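Local atomic coordinates of LamCAT (Aquimarina, PDB entry 6JHJ), a protein that is a family 16 glycoside hydrolase that, in its wild-type form, probably hydrolyses laminarin, a beta-1,3-linked glucan. Residues W78-V83 / E192-F197; N50-A55 / P220-V225. One frame throughout, in Å; residues are numbered along the deposited sequence.

Interaction 1 (W78-V83 / E192-F197); sequences WKYGKV and EFHNNF
With CG of Tyr-80 turned beside its own backbone N (chi1 -47°) and CG of His-194 placed likewise (chi1 -61°), the phenol oxygen meets the imidazole edge. The site lies at the margin of the family 16 beta-sandwich, where the approach to strand 81-88 passes the loop leading into strand 197-205. Tyr-80 OH and His-194 ND1 are 2.6 Å apart, a short hydrogen bond in which each atom lies near the plane of the other's ring. The two rings meet rim to rim with their planes at 76°. His-194 NE2 is bonded in turn to Ile-183 O, which fixes the imidazole from its far side, while Trp-164 packs edge-to-face with Tyr-80. Lys-79 lies over the phenol: its CG stands 3.7 Å above the plane of the Tyr-80 ring, over the centre, and its CD passes 3.3 Å from His-194 O. Beside this, Trp-78 and Phe-197 form a single antiparallel hydrogen-bonded pair, Trp-78 N reaching Phe-197 O at 2.9 Å and Phe-197 N returning to Trp-78 O at 2.8 Å. Trp-78 O also receives the CA-H of Asn-196, with CA at 3.3 Å from the oxygen.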
# COMPACT_ATOMS: atom_id res chain seq x y z
N TRP A 78 0.19 5.90 -13.39
CA TRP A 78 -0.69 7.00 -13.62
C TRP A 78 -0.21 8.28 -12.93
O TRP A 78 0.37 8.24 -11.84
CB TRP A 78 -2.10 6.67 -13.06
CG TRP A 78 -2.66 5.40 -13.55
CD1 TRP A 78 -3.46 5.19 -14.64
CD2 TRP A 78 -2.40 4.11 -12.99
NE1 TRP A 78 -3.76 3.84 -14.74
CE2 TRP A 78 -3.09 3.15 -13.77
CE3 TRP A 78 -1.63 3.67 -11.89
CZ2 TRP A 78 -3.10 1.80 -13.44
CZ3 TRP A 78 -1.66 2.35 -11.57
CH2 TRP A 78 -2.34 1.41 -12.38
N LYS A 79 -0.49 9.41 -13.56
CA LYS A 79 -0.32 10.71 -12.98
C LYS A 79 -1.70 11.28 -12.77
O LYS A 79 -2.41 11.55 -13.76
CB LYS A 79 0.53 11.64 -13.93
CG LYS A 79 0.73 12.98 -13.25
CD LYS A 79 1.62 13.87 -14.09
CE LYS A 79 0.88 14.45 -15.24
NZ LYS A 79 1.85 15.48 -15.74
N TYR A 80 -2.04 11.53 -11.52
CA TYR A 80 -3.38 12.00 -11.08
C TYR A 80 -4.43 10.91 -11.26
O TYR A 80 -4.29 10.03 -12.14
CB TYR A 80 -3.80 13.28 -11.80
CG TYR A 80 -2.73 14.33 -11.84
CD1 TYR A 80 -1.96 14.61 -10.71
CD2 TYR A 80 -2.51 15.11 -12.99
CE1 TYR A 80 -0.98 15.59 -10.73
CE2 TYR A 80 -1.55 16.09 -13.01
CZ TYR A 80 -0.81 16.35 -11.86
OH TYR A 80 0.17 17.30 -11.87
N GLY A 81 -5.50 11.01 -10.46
CA GLY A 81 -6.63 10.11 -10.64
C GLY A 81 -7.30 9.78 -9.32
O GLY A 81 -6.94 10.32 -8.24
N LYS A 82 -8.23 8.86 -9.40
CA LYS A 82 -8.92 8.32 -8.28
C LYS A 82 -8.49 6.86 -8.20
O LYS A 82 -8.70 6.09 -9.13
CB LYS A 82 -10.45 8.44 -8.42
CG LYS A 82 -11.24 7.78 -7.34
CD LYS A 82 -12.71 8.13 -7.38
CE LYS A 82 -13.49 7.06 -6.65
NZ LYS A 82 -14.89 7.59 -6.50
N VAL A 83 -7.89 6.45 -7.08
CA VAL A 83 -7.27 5.15 -6.95
C VAL A 83 -7.87 4.47 -5.71
O VAL A 83 -7.90 5.08 -4.65
CB VAL A 83 -5.75 5.25 -6.79
CG1 VAL A 83 -5.12 3.89 -6.67
CG2 VAL A 83 -5.15 6.00 -7.99
N GLU A 192 7.38 15.97 -6.72
CA GLU A 192 7.44 14.64 -7.32
C GLU A 192 6.07 13.98 -7.32
O GLU A 192 5.94 12.95 -7.96
CB GLU A 192 8.51 13.78 -6.65
CG GLU A 192 9.91 14.41 -6.79
CD GLU A 192 10.24 14.90 -8.16
OE1 GLU A 192 10.54 14.07 -8.99
OE2 GLU A 192 10.23 16.14 -8.38
N PHE A 193 5.04 14.60 -6.75
CA PHE A 193 3.66 14.05 -6.85
C PHE A 193 3.00 14.49 -8.13
O PHE A 193 1.81 14.27 -8.32
CB PHE A 193 2.83 14.42 -5.59
CG PHE A 193 3.36 13.75 -4.34
CD1 PHE A 193 3.13 12.41 -4.14
CD2 PHE A 193 4.12 14.43 -3.45
CE1 PHE A 193 3.65 11.76 -3.03
CE2 PHE A 193 4.64 13.80 -2.33
CZ PHE A 193 4.43 12.45 -2.13
N HIS A 194 3.76 15.14 -9.00
CA HIS A 194 3.31 15.51 -10.35
C HIS A 194 3.96 14.64 -11.41
O HIS A 194 4.21 15.09 -12.51
CB HIS A 194 3.60 16.99 -10.61
CG HIS A 194 2.90 17.85 -9.67
ND1 HIS A 194 1.56 18.14 -9.79
CD2 HIS A 194 3.30 18.37 -8.49
CE1 HIS A 194 1.20 18.86 -8.74
NE2 HIS A 194 2.22 18.99 -7.94
N ASN A 195 4.20 13.37 -11.08
CA ASN A 195 4.82 12.35 -11.98
C ASN A 195 3.94 11.10 -11.95
O ASN A 195 2.94 11.05 -11.18
CB ASN A 195 6.18 11.96 -11.43
CG ASN A 195 7.20 13.05 -11.53
OD1 ASN A 195 7.09 13.93 -12.39
ND2 ASN A 195 8.19 13.02 -10.65
N ASN A 196 4.21 10.08 -12.79
CA ASN A 196 3.45 8.85 -12.75
C ASN A 196 3.85 8.00 -11.54
O ASN A 196 5.01 7.96 -11.16
CB ASN A 196 3.69 7.98 -14.01
CG ASN A 196 3.50 8.76 -15.29
OD1 ASN A 196 2.65 9.55 -15.41
ND2 ASN A 196 4.50 8.67 -16.18
N PHE A 197 2.88 7.35 -10.93
CA PHE A 197 3.08 6.43 -9.83
C PHE A 197 2.42 5.10 -10.17
O PHE A 197 1.36 5.08 -10.86
CB PHE A 197 2.36 6.96 -8.56
CG PHE A 197 3.10 8.04 -7.84
CD1 PHE A 197 3.37 9.24 -8.45
CD2 PHE A 197 3.46 7.88 -6.55
CE1 PHE A 197 4.12 10.22 -7.76
CE2 PHE A 197 4.14 8.84 -5.83
CZ PHE A 197 4.46 10.03 -6.44

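Interaction 2 (N50-A55 / P220-V225)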
# COMPACT_ATOMS: atom_id res chain seq x y z
N ASN A 50 -11.74 -12.65 -5.19
CA ASN A 50 -10.94 -11.84 -4.32
C ASN A 50 -9.49 -12.29 -4.34
O ASN A 50 -9.21 -13.45 -4.26
CB ASN A 50 -11.36 -12.00 -2.84
CG ASN A 50 -12.63 -11.27 -2.50
OD1 ASN A 50 -12.61 -10.34 -1.74
ND2 ASN A 50 -13.73 -11.71 -3.02
N LEU A 51 -8.56 -11.35 -4.37
CA LEU A 51 -7.17 -11.61 -4.11
C LEU A 51 -7.06 -11.98 -2.67
O LEU A 51 -7.66 -11.32 -1.80
CB LEU A 51 -6.40 -10.35 -4.34
CG LEU A 51 -4.93 -10.39 -3.94
CD1 LEU A 51 -4.07 -11.31 -4.81
CD2 LEU A 51 -4.41 -8.95 -4.00
N VAL A 52 -6.26 -12.96 -2.35
CA VAL A 52 -6.02 -13.36 -0.97
C VAL A 52 -4.49 -13.30 -0.78
O VAL A 52 -3.76 -14.04 -1.43
CB VAL A 52 -6.50 -14.75 -0.65
CG1 VAL A 52 -6.16 -15.11 0.78
CG2 VAL A 52 -7.96 -14.89 -0.91
N ILE A 53 -4.01 -12.38 0.08
CA ILE A 53 -2.61 -12.36 0.47
C ILE A 53 -2.57 -13.02 1.86
O ILE A 53 -3.20 -12.50 2.78
CB ILE A 53 -2.01 -10.96 0.52
CG1 ILE A 53 -1.90 -10.38 -0.89
CG2 ILE A 53 -0.67 -11.01 1.27
CD1 ILE A 53 -1.45 -8.92 -0.97
N THR A 54 -1.83 -14.12 1.97
CA THR A 54 -1.75 -14.87 3.23
C THR A 54 -0.36 -14.73 3.84
O THR A 54 0.65 -15.04 3.18
CB THR A 54 -2.06 -16.35 2.98
OG1 THR A 54 -3.34 -16.48 2.35
CG2 THR A 54 -2.07 -17.14 4.30
N ALA A 55 -0.28 -14.19 5.06
CA ALA A 55 0.99 -14.14 5.76
C ALA A 55 1.11 -15.49 6.54
O ALA A 55 0.11 -15.91 7.14
CB ALA A 55 1.08 -12.93 6.69
N PRO A 220 -1.96 -18.74 10.12
CA PRO A 220 -1.86 -17.84 8.97
C PRO A 220 -2.88 -16.77 9.00
O PRO A 220 -3.96 -16.99 9.56
CB PRO A 220 -2.15 -18.80 7.79
CG PRO A 220 -3.12 -19.81 8.33
CD PRO A 220 -2.52 -20.04 9.71
N ALA A 221 -2.62 -15.63 8.32
CA ALA A 221 -3.51 -14.47 8.38
C ALA A 221 -3.78 -14.05 6.99
O ALA A 221 -2.85 -14.11 6.18
CB ALA A 221 -2.87 -13.33 9.13
N ARG A 222 -4.99 -13.62 6.71
CA ARG A 222 -5.36 -13.26 5.36
C ARG A 222 -5.81 -11.84 5.19
O ARG A 222 -6.62 -11.36 5.99
CB ARG A 222 -6.55 -14.13 4.89
CG ARG A 222 -6.15 -15.56 4.61
CD ARG A 222 -7.28 -16.54 4.92
NE ARG A 222 -8.46 -16.29 4.14
CZ ARG A 222 -8.79 -16.99 3.06
NH1 ARG A 222 -7.94 -17.89 2.55
NH2 ARG A 222 -9.93 -16.73 2.45
N MET A 223 -5.35 -11.22 4.10
CA MET A 223 -5.83 -9.92 3.64
C MET A 223 -6.56 -10.18 2.35
O MET A 223 -5.97 -10.75 1.43
CB MET A 223 -4.64 -9.00 3.38
CG MET A 223 -4.93 -7.63 2.74
SD MET A 223 -3.29 -6.84 2.51
CE MET A 223 -3.81 -5.30 1.83
N LEU A 224 -7.82 -9.76 2.24
CA LEU A 224 -8.59 -10.03 1.01
C LEU A 224 -8.81 -8.69 0.31
O LEU A 224 -9.08 -7.69 1.01
CB LEU A 224 -9.95 -10.65 1.34
CG LEU A 224 -9.97 -12.18 1.20
CD1 LEU A 224 -9.14 -12.82 2.27
CD2 LEU A 224 -11.38 -12.76 1.16
N VAL A 225 -8.64 -8.67 -0.99
CA VAL A 225 -8.82 -7.47 -1.81
C VAL A 225 -9.83 -7.79 -2.92
O VAL A 225 -9.55 -8.65 -3.76
CB VAL A 225 -7.50 -7.00 -2.40
CG1 VAL A 225 -7.69 -5.72 -3.18
CG2 VAL A 225 -6.47 -6.79 -1.31
O HOH W 1 -5.08 -18.40 3.09
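A water is gripped between the side chains of Thr-54 and Arg-222, 2.7 Å from Thr-54 OG1 and 3.0 Å from Arg-222 NH1, whose hydrogen it accepts in the guanidinium plane. The two residues are a non-hydrogen-bonded pair of an antiparallel strand pairing, 50-55 with 221-225, in the family 16 beta-sandwich. Bends at chi2 and chi3 (148° and 60°) fold the arginine back across the neighbouring strand, where Val-52 CG1 rests over one guanidinium face, offset toward the rim and 3.7 Å from Arg-222 NH1. NH2 of the same group forms a salt bridge with Glu-47. On the same side of the sheet as Thr-54 and Arg-222, Leu-224 lies beside Val-52, its CD1 4.0 Å from Val-52 CG2, while its CD2 meets Asn-50 OD1 at 4.0 Å. An alanine in place of Leu-224 would remove both methyls and probably open a gap beside Val-52, with Asn-50 less firmly packed. Tyr-157 OH hydrogen-bonds to Asn-50 OD1, and the calcium ion held by Glu-11, Gly-49 and Asp-226 lies nearby. On the other face Leu-51, Ile-53, Ala-55, Ala-221, Met-223 and Val-225 turn to the buried side, several of them packing on strand 197-205. Six backbone bonds rivet the strands; in the middle pair Met-223 N meets Ile-53 O at 2.8 Å, almost straight at 172°, and Ile-53 N meets Met-223 O at 2.9 Å.

Overall arrangement
The two contacts lie on opposite sides of the chain's centre, 27 Å apart between centres and about 11 Å between nearest atoms. Strand 221-232 links them: it pairs with strand 50-60 along one edge and with strand 81-88 along the other, from Leu-224 with Ala-88 near interaction 2 to Tyr-231 with Lys-82 at interaction 1. Interaction 2 is regular sheet, five bridged pairs with a buried apolar face and a mixed one, where Thr-54 and Arg-222 sit with Val-52 and Leu-224. Interaction 1 is mostly loop and leans on a side-chain bond between partly covered aromatic residues. The buried Trp-78 and Phe-197 supply its single backbone bridge, whereas lysine and asparagine border it at the surface.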